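Local structure of uncharacterized protein (Bacillus cereus, 5F2H) at residues N49-A53 / Y79-L84; K183-K187 / Y216-D222. The protein is of unknown function but is probably a hydrolase with an alpha/beta-hydrolase fold. All blocks are in the same frame, centred on the assembly; numbering follows the deposited sequence.

Contact 1 (N49-A53 / Y79-L84)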
ATOM      1  N   ASN B  49     -22.998 -16.140  33.556  1.00 58.67           N
ATOM      2  CA  ASN B  49     -24.097 -17.015  33.234  1.00 58.39           C
ATOM      3  C   ASN B  49     -23.550 -18.408  33.338  1.00 62.22           C
ATOM      4  O   ASN B  49     -24.098 -19.230  34.071  1.00 66.65           O
ATOM      5  CB  ASN B  49     -24.667 -16.727  31.850  1.00 59.48           C
ATOM      6  CG  ASN B  49     -25.888 -17.570  31.531  1.00 61.40           C
ATOM      7  OD1 ASN B  49     -26.469 -18.222  32.400  1.00 57.21           O
ATOM      8  ND2 ASN B  49     -26.312 -17.521  30.283  1.00 66.02           N
ATOM      9  N   PHE B  50     -22.442 -18.677  32.652  1.00 65.48           N
ATOM     10  CA  PHE B  50     -21.836 -20.016  32.743  1.00 69.46           C
ATOM     11  C   PHE B  50     -21.593 -20.454  34.183  1.00 69.31           C
ATOM     12  O   PHE B  50     -21.964 -21.571  34.568  1.00 70.10           O
ATOM     13  CB  PHE B  50     -20.557 -20.124  31.927  1.00 71.21           C
ATOM     14  CG  PHE B  50     -20.783 -20.423  30.464  1.00 73.88           C
ATOM     15  CD1 PHE B  50     -21.308 -19.474  29.598  1.00 76.74           C
ATOM     16  CD2 PHE B  50     -20.373 -21.635  29.936  1.00 75.93           C
ATOM     17  CE1 PHE B  50     -21.506 -19.765  28.253  1.00 76.51           C
ATOM     18  CE2 PHE B  50     -20.549 -21.918  28.592  1.00 79.12           C
ATOM     19  CZ  PHE B  50     -21.126 -20.984  27.750  1.00 74.10           C
ATOM     20  N   LYS B  51     -21.044 -19.563  34.996  1.00 68.37           N
ATOM     21  CA  LYS B  51     -20.772 -19.918  36.388  1.00 72.10           C
ATOM     22  C   LYS B  51     -21.992 -20.328  37.207  1.00 69.83           C
ATOM     23  O   LYS B  51     -22.030 -21.438  37.739  1.00 73.40           O
ATOM     24  CB  LYS B  51     -19.984 -18.826  37.119  1.00 72.93           C
ATOM     25  CG  LYS B  51     -18.566 -18.654  36.618  1.00 73.06           C
ATOM     26  CD  LYS B  51     -17.815 -17.586  37.387  1.00 78.65           C
ATOM     27  CE  LYS B  51     -16.387 -17.467  36.860  1.00 85.43           C
ATOM     28  NZ  LYS B  51     -15.531 -16.524  37.634  1.00 86.47           N
ATOM     29  N   TYR B  52     -22.995 -19.467  37.299  1.00 65.73           N
ATOM     30  CA  TYR B  52     -24.152 -19.827  38.107  1.00 67.36           C
ATOM     31  C   TYR B  52     -24.999 -20.949  37.497  1.00 62.55           C
ATOM     32  O   TYR B  52     -25.627 -21.713  38.224  1.00 62.63           O
ATOM     33  CB  TYR B  52     -25.008 -18.616  38.487  1.00 70.80           C
ATOM     34  CG  TYR B  52     -25.759 -17.930  37.371  1.00 73.18           C
ATOM     35  CD1 TYR B  52     -26.943 -18.466  36.879  1.00 72.36           C
ATOM     36  CD2 TYR B  52     -25.360 -16.687  36.898  1.00 72.47           C
ATOM     37  CE1 TYR B  52     -27.664 -17.819  35.881  1.00 72.36           C
ATOM     38  CE2 TYR B  52     -26.087 -16.024  35.924  1.00 65.98           C
ATOM     39  CZ  TYR B  52     -27.231 -16.599  35.416  1.00 68.79           C
ATOM     40  OH  TYR B  52     -27.943 -15.978  34.422  1.00 70.04           O
ATOM     41  N   ALA B  53     -25.024 -21.053  36.179  1.00 59.33           N
ATOM     42  CA  ALA B  53     -25.788 -22.119  35.534  1.00 58.88           C
ATOM     43  C   ALA B  53     -25.150 -23.457  35.915  1.00 59.04           C
ATOM     44  O   ALA B  53     -25.841 -24.406  36.308  1.00 59.66           O
ATOM     45  CB  ALA B  53     -25.795 -21.933  34.032  1.00 57.32           C
ATOM     46  N   TYR B  79     -30.247 -11.018  31.664  1.00 57.81           N
ATOM     47  CA  TYR B  79     -30.350 -12.154  30.748  1.00 58.64           C
ATOM     48  C   TYR B  79     -31.796 -12.342  30.299  1.00 62.93           C
ATOM     49  O   TYR B  79     -32.720 -11.831  30.929  1.00 64.29           O
ATOM     50  CB  TYR B  79     -29.846 -13.413  31.422  1.00 59.55           C
ATOM     51  CG  TYR B  79     -28.436 -13.253  31.948  1.00 61.22           C
ATOM     52  CD1 TYR B  79     -27.347 -13.474  31.133  1.00 61.46           C
ATOM     53  CD2 TYR B  79     -28.200 -12.856  33.248  1.00 61.10           C
ATOM     54  CE1 TYR B  79     -26.058 -13.309  31.602  1.00 59.07           C
ATOM     55  CE2 TYR B  79     -26.920 -12.710  33.726  1.00 62.05           C
ATOM     56  CZ  TYR B  79     -25.847 -12.940  32.899  1.00 59.46           C
ATOM     57  OH  TYR B  79     -24.559 -12.792  33.387  1.00 56.80           O
ATOM     58  N   GLY B  80     -31.986 -13.067  29.194  1.00 66.71           N
ATOM     59  CA  GLY B  80     -33.325 -13.325  28.620  1.00 60.89           C
ATOM     60  C   GLY B  80     -34.354 -13.827  29.609  1.00 60.88           C
ATOM     61  O   GLY B  80     -34.073 -14.674  30.447  1.00 61.70           O
ATOM     62  N   ASN B  81     -35.571 -13.322  29.492  1.00 64.58           N
ATOM     63  CA  ASN B  81     -36.617 -13.722  30.399  1.00 64.81           C
ATOM     64  C   ASN B  81     -36.940 -15.168  30.194  1.00 68.01           C
ATOM     65  O   ASN B  81     -36.986 -15.934  31.157  1.00 69.63           O
ATOM     66  CB  ASN B  81     -37.885 -12.925  30.148  1.00 68.80           C
ATOM     67  CG  ASN B  81     -39.035 -13.362  31.042  1.00 71.83           C
ATOM     68  OD1 ASN B  81     -38.843 -13.772  32.183  1.00 72.49           O
ATOM     69  ND2 ASN B  81     -40.240 -13.213  30.543  1.00 78.42           N
ATOM     70  N   GLU B  82     -37.175 -15.539  28.933  1.00 72.93           N
ATOM     71  CA  GLU B  82     -37.531 -16.917  28.598  1.00 74.71           C
ATOM     72  C   GLU B  82     -36.444 -17.860  29.099  1.00 66.06           C
ATOM     73  O   GLU B  82     -36.728 -18.853  29.751  1.00 66.11           O
ATOM     74  CB  GLU B  82     -37.819 -17.070  27.108  1.00 81.63           C
ATOM     75  CG  GLU B  82     -38.464 -18.409  26.770  1.00 88.46           C
ATOM     76  CD  GLU B  82     -39.074 -18.474  25.371  1.00 92.76           C
ATOM     77  OE1 GLU B  82     -39.200 -17.419  24.691  1.00 87.63           O
ATOM     78  OE2 GLU B  82     -39.513 -19.585  24.988  1.00 95.60           O
ATOM     79  N   TYR B  83     -35.198 -17.540  28.811  1.00 59.29           N
ATOM     80  CA  TYR B  83     -34.127 -18.355  29.315  1.00 60.44           C
ATOM     81  C   TYR B  83     -34.235 -18.495  30.834  1.00 59.15           C
ATOM     82  O   TYR B  83     -34.316 -19.609  31.366  1.00 60.77           O
ATOM     83  CB  TYR B  83     -32.786 -17.743  28.963  1.00 62.76           C
ATOM     84  CG  TYR B  83     -31.655 -18.320  29.767  1.00 68.28           C
ATOM     85  CD1 TYR B  83     -31.129 -19.570  29.468  1.00 68.13           C
ATOM     86  CD2 TYR B  83     -31.092 -17.593  30.823  1.00 72.68           C
ATOM     87  CE1 TYR B  83     -30.082 -20.083  30.208  1.00 75.48           C
ATOM     88  CE2 TYR B  83     -30.049 -18.102  31.568  1.00 72.26           C
ATOM     89  CZ  TYR B  83     -29.543 -19.339  31.254  1.00 75.09           C
ATOM     90  OH  TYR B  83     -28.489 -19.841  31.987  1.00 87.82           O
ATOM     91  N   LEU B  84     -34.249 -17.364  31.524  1.00 55.49           N
ATOM     92  CA  LEU B  84     -34.350 -17.374  32.971  1.00 57.67           C
ATOM     93  C   LEU B  84     -35.424 -18.264  33.522  1.00 63.19           C
ATOM     94  O   LEU B  84     -35.132 -19.145  34.344  1.00 66.56           O
ATOM     95  CB  LEU B  84     -34.528 -15.965  33.520  1.00 58.20           C
ATOM     96  CG  LEU B  84     -33.268 -15.110  33.478  1.00 58.64           C
ATOM     97  CD1 LEU B  84     -33.585 -13.672  33.837  1.00 62.85           C
ATOM     98  CD2 LEU B  84     -32.190 -15.690  34.398  1.00 56.63           C
TER

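Contact 2 (K183-K187 / Y216-D222)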
ATOM      1  N   LYS B 183      23.274  18.121  -3.044  1.00 71.26           N
ATOM      2  CA  LYS B 183      23.052  17.301  -1.867  1.00 72.92           C
ATOM      3  C   LYS B 183      22.141  18.029  -0.896  1.00 71.88           C
ATOM      4  O   LYS B 183      21.280  17.413  -0.287  1.00 70.73           O
ATOM      5  CB  LYS B 183      24.371  17.055  -1.153  1.00 82.67           C
ATOM      6  CG  LYS B 183      24.262  16.175   0.087  1.00 87.42           C
ATOM      7  CD  LYS B 183      25.546  16.185   0.892  1.00 90.33           C
ATOM      8  CE  LYS B 183      25.804  17.584   1.442  1.00 96.31           C
ATOM      9  NZ  LYS B 183      27.026  17.654   2.288  1.00100.99           N
ATOM     10  N   GLU B 184      22.370  19.331  -0.726  1.00 73.67           N
ATOM     11  CA  GLU B 184      21.574  20.158   0.196  1.00 76.13           C
ATOM     12  C   GLU B 184      20.131  20.167  -0.196  1.00 69.97           C
ATOM     13  O   GLU B 184      19.285  19.834   0.607  1.00 71.38           O
ATOM     14  CB  GLU B 184      22.069  21.601   0.239  1.00 82.16           C
ATOM     15  CG  GLU B 184      23.487  21.760   0.748  1.00 89.26           C
ATOM     16  CD  GLU B 184      23.980  23.180   0.634  1.00 97.55           C
ATOM     17  OE1 GLU B 184      23.158  24.080   0.352  1.00101.08           O
ATOM     18  OE2 GLU B 184      25.200  23.390   0.819  1.00108.92           O
ATOM     19  N   GLU B 185      19.867  20.559  -1.437  1.00 66.17           N
ATOM     20  CA  GLU B 185      18.505  20.604  -1.977  1.00 64.01           C
ATOM     21  C   GLU B 185      17.856  19.252  -1.825  1.00 60.29           C
ATOM     22  O   GLU B 185      16.785  19.150  -1.248  1.00 61.00           O
ATOM     23  CB  GLU B 185      18.503  21.019  -3.446  1.00 62.12           C
ATOM     24  CG  GLU B 185      19.028  22.428  -3.660  1.00 64.53           C
ATOM     25  CD  GLU B 185      19.099  22.825  -5.118  1.00 66.40           C
ATOM     26  OE1 GLU B 185      18.387  22.192  -5.961  1.00 69.34           O
ATOM     27  OE2 GLU B 185      19.845  23.797  -5.406  1.00 64.30           O
ATOM     28  N   LEU B 186      18.538  18.206  -2.276  1.00 58.91           N
ATOM     29  CA  LEU B 186      18.011  16.862  -2.164  1.00 59.81           C
ATOM     30  C   LEU B 186      17.573  16.557  -0.743  1.00 63.12           C
ATOM     31  O   LEU B 186      16.586  15.864  -0.531  1.00 65.94           O
ATOM     32  CB  LEU B 186      19.003  15.809  -2.665  1.00 58.31           C
ATOM     33  CG  LEU B 186      18.424  14.379  -2.633  1.00 60.53           C
ATOM     34  CD1 LEU B 186      17.032  14.297  -3.268  1.00 59.78           C
ATOM     35  CD2 LEU B 186      19.337  13.338  -3.276  1.00 58.36           C
ATOM     36  N   LYS B 187      18.285  17.094   0.233  1.00 69.72           N
ATOM     37  CA  LYS B 187      17.949  16.875   1.637  1.00 72.97           C
ATOM     38  C   LYS B 187      16.714  17.682   1.983  1.00 72.45           C
ATOM     39  O   LYS B 187      15.790  17.170   2.602  1.00 70.32           O
ATOM     40  CB  LYS B 187      19.123  17.292   2.512  1.00 78.27           C
ATOM     41  CG  LYS B 187      18.936  17.031   3.987  1.00 83.91           C
ATOM     42  CD  LYS B 187      20.208  17.460   4.688  1.00 85.85           C
ATOM     43  CE  LYS B 187      20.313  16.859   6.072  1.00 90.93           C
ATOM     44  NZ  LYS B 187      21.577  17.274   6.742  1.00 96.91           N
ATOM     45  N   TYR B 216      26.114  10.774  -3.645  1.00 65.87           N
ATOM     46  CA  TYR B 216      26.817  11.609  -2.688  1.00 69.93           C
ATOM     47  C   TYR B 216      25.946  11.802  -1.456  1.00 68.57           C
ATOM     48  O   TYR B 216      26.364  11.541  -0.343  1.00 71.19           O
ATOM     49  CB  TYR B 216      27.155  12.946  -3.336  1.00 71.03           C
ATOM     50  CG  TYR B 216      28.012  13.849  -2.502  1.00 76.71           C
ATOM     51  CD1 TYR B 216      29.351  13.557  -2.301  1.00 79.55           C
ATOM     52  CD2 TYR B 216      27.545  15.071  -2.054  1.00 80.60           C
ATOM     53  CE1 TYR B 216      30.175  14.405  -1.592  1.00 83.25           C
ATOM     54  CE2 TYR B 216      28.371  15.938  -1.355  1.00 84.47           C
ATOM     55  CZ  TYR B 216      29.685  15.594  -1.118  1.00 83.81           C
ATOM     56  OH  TYR B 216      30.516  16.432  -0.410  1.00 86.49           O
ATOM     57  N   THR B 217      24.695  12.163  -1.685  1.00 66.62           N
ATOM     58  CA  THR B 217      23.732  12.395  -0.607  1.00 66.25           C
ATOM     59  C   THR B 217      23.567  11.189   0.310  1.00 67.24           C
ATOM     60  O   THR B 217      23.643  11.309   1.530  1.00 66.41           O
ATOM     61  CB  THR B 217      22.364  12.820  -1.200  1.00 60.00           C
ATOM     62  OG1 THR B 217      22.543  14.027  -1.959  1.00 59.10           O
ATOM     63  CG2 THR B 217      21.369  13.100  -0.121  1.00 59.10           C
ATOM     64  N   ILE B 218      23.327  10.030  -0.284  1.00 68.57           N
ATOM     65  CA  ILE B 218      23.169   8.808   0.491  1.00 70.67           C
ATOM     66  C   ILE B 218      24.326   8.563   1.428  1.00 72.24           C
ATOM     67  O   ILE B 218      24.120   8.259   2.591  1.00 76.91           O
ATOM     68  CB  ILE B 218      23.145   7.564  -0.403  1.00 71.72           C
ATOM     69  CG1 ILE B 218      21.868   7.532  -1.247  1.00 73.72           C
ATOM     70  CG2 ILE B 218      23.198   6.298   0.453  1.00 73.81           C
ATOM     71  CD1 ILE B 218      21.793   6.345  -2.197  1.00 71.53           C
ATOM     72  N   LEU B 219      25.538   8.677   0.896  1.00 70.79           N
ATOM     73  CA  LEU B 219      26.754   8.428   1.649  1.00 73.39           C
ATOM     74  C   LEU B 219      26.992   9.391   2.799  1.00 77.83           C
ATOM     75  O   LEU B 219      27.655   9.019   3.761  1.00 80.82           O
ATOM     76  CB  LEU B 219      27.965   8.364   0.724  1.00 73.16           C
ATOM     77  CG  LEU B 219      27.855   7.269  -0.348  1.00 70.28           C
ATOM     78  CD1 LEU B 219      29.109   7.262  -1.208  1.00 69.92           C
ATOM     79  CD2 LEU B 219      27.607   5.886   0.244  1.00 69.65           C
ATOM     80  N   HIS B 220      26.480  10.617   2.700  1.00 78.00           N
ATOM     81  CA  HIS B 220      26.603  11.585   3.786  1.00 81.06           C
ATOM     82  C   HIS B 220      25.405  11.439   4.716  1.00 82.08           C
ATOM     83  O   HIS B 220      25.138  12.309   5.550  1.00 81.07           O
ATOM     84  CB  HIS B 220      26.718  13.003   3.263  1.00 81.65           C
ATOM     85  CG  HIS B 220      28.041  13.297   2.658  1.00 85.66           C
ATOM     86  ND1 HIS B 220      29.034  13.958   3.351  1.00 94.54           N
ATOM     87  CD2 HIS B 220      28.572  12.964   1.462  1.00 85.15           C
ATOM     88  CE1 HIS B 220      30.108  14.055   2.589  1.00 97.32           C
ATOM     89  NE2 HIS B 220      29.851  13.464   1.435  1.00 94.53           N
ATOM     90  N   LYS B 221      24.732  10.292   4.599  1.00 82.60           N
ATOM     91  CA  LYS B 221      23.558   9.952   5.390  1.00 86.94           C
ATOM     92  C   LYS B 221      22.559  11.104   5.479  1.00 88.30           C
ATOM     93  O   LYS B 221      21.900  11.299   6.494  1.00 92.68           O
ATOM     94  CB  LYS B 221      23.954   9.424   6.783  1.00 94.20           C
ATOM     95  CG  LYS B 221      24.823   8.163   6.731  1.00 95.83           C
ATOM     96  CD  LYS B 221      24.970   7.388   8.045  1.00103.92           C
ATOM     97  CE  LYS B 221      25.566   8.183   9.201  1.00110.15           C
ATOM     98  NZ  LYS B 221      26.988   8.554   8.985  1.00113.56           N
ATOM     99  N   ASP B 222      22.454  11.872   4.401  1.00 87.36           N
ATOM    100  CA  ASP B 222      21.533  12.995   4.357  1.00 86.35           C
ATOM    101  C   ASP B 222      20.164  12.528   3.944  1.00 85.76           C
ATOM    102  O   ASP B 222      19.217  13.315   3.929  1.00 82.74           O
ATOM    103  CB  ASP B 222      22.047  14.094   3.423  1.00 85.99           C
ATOM    104  CG  ASP B 222      23.189  14.893   4.030  1.00 92.25           C
ATOM    105  OD1 ASP B 222      23.368  14.849   5.271  1.00 97.13           O
ATOM    106  OD2 ASP B 222      23.855  15.637   3.284  1.00 93.21           O
TER

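Contact 1 (N49-A53 / Y79-L84)
Tyr52 and Tyr79 meet as a T-shaped pair: the edge of the Tyr52 ring is turned to a face of Tyr79, with centroids 5.8 Å apart and planes at 76°. The hydroxyl end leads the approach. Tyr52 OH stands over one face of Tyr79, offset toward the rim, and comes nearest at CD2 of Tyr79, 3.3 Å away, while the two side chains run past each other in opposite directions. A chi1 of 68° sets the Tyr52 ring between its own backbone N and carbonyl carbon, and one ring face lies over the carbonyl oxygen of Asn49. Tyr79 is fixed at its far end as well, because its OH is hydrogen-bonded to the carbonyl oxygen of Ala45.

Asn49 touches two residues of the 79-84 segment, Tyr79 through CB and Tyr83 through its amide. The CB packs obliquely on the Tyr79 ring, 3.7 Å from CE1. The amide, carried outward with CG anti to the backbone N (chi1 -176°), meets Tyr83 from the opposite direction. Tyr83 OH donates a weak hydrogen bond to Asn49 OD1 at 2.6 Å, and the amide and ring planes stand 79° apart. A Tris molecule, probably from the crystallisation liquor, lies beside the Asn49 side chain.

This is helix-to-helix packing in the all-helical N-terminal region, possibly related to TPR-like folds. It joins helix 44-58 to the start of helix 81-86, N-capped by Gly80; Val67 and Met68 of helix 61-74 also pack on Tyr52, and Phe170 of the second subunit on Tyr79.

Contact 2 (K183-K187 / Y216-D222)
Asp222 OD1 takes a weak hydrogen bond from Lys187 NZ at 3.4 Å, part of a salt bridge. The other carboxylate oxygen, Asp222 OD2, has only a long ionic contact with Lys183 NZ at 3.9 Å, so that both lysines of helix 179-195 join one network. The Lys183 chain passes the Asp222 side chain at about a right angle. Lys183 is bent at chi3 (65°), unlike the extended Lys187, and Lys183 NZ also makes a weak hydrogen bond to Gln180 OE1.

The methylenes of Lys183 bear on Tyr216, with CD 3.6 Å from Tyr216 CE2; His220 lies with its CD2 over the centre of a Tyr216 face. On the side toward strand 202-207, Leu186 CD2 packs 3.7 Å from Thr217 CB. Thr217 OG1 is hydrogen-bonded to Val213 O within its own helix.

Asp222 is placed by a Schellman motif closing helix 209-219: Asp222 N binds Thr217 O, Lys221 N binds Ile218 O, and Lys221 has positive phi. Helix 209-219 follows a probable nucleophile elbow at Ser208. Its C-terminal end pairs here with helix 179-195 on the parallel sheet of an alpha/beta-hydrolase-like fold, where Leu186 and Ile218 both touch Ile204 of strand 202-207.

The two contacts share no element: contact 1 joins helices of the all-helical N-terminal region, contact 2 helices packed on the parallel sheet of the phospholipase/carboxylesterase-like part. Their centres are 68 Å apart, with nearest atoms about 56 Å apart, on opposite sides of the chain's centre. Both are partly buried, with three buried residues each, but contact 2 covers more surface (383 against 245 Å²). Contact 1 relies on tyrosine rings and one neutral, weak hydrogen bond, at a helix start. Contact 2 sets a charged network of lysines and aspartate, at a helix end, beside apolar packing that continues to the sheet.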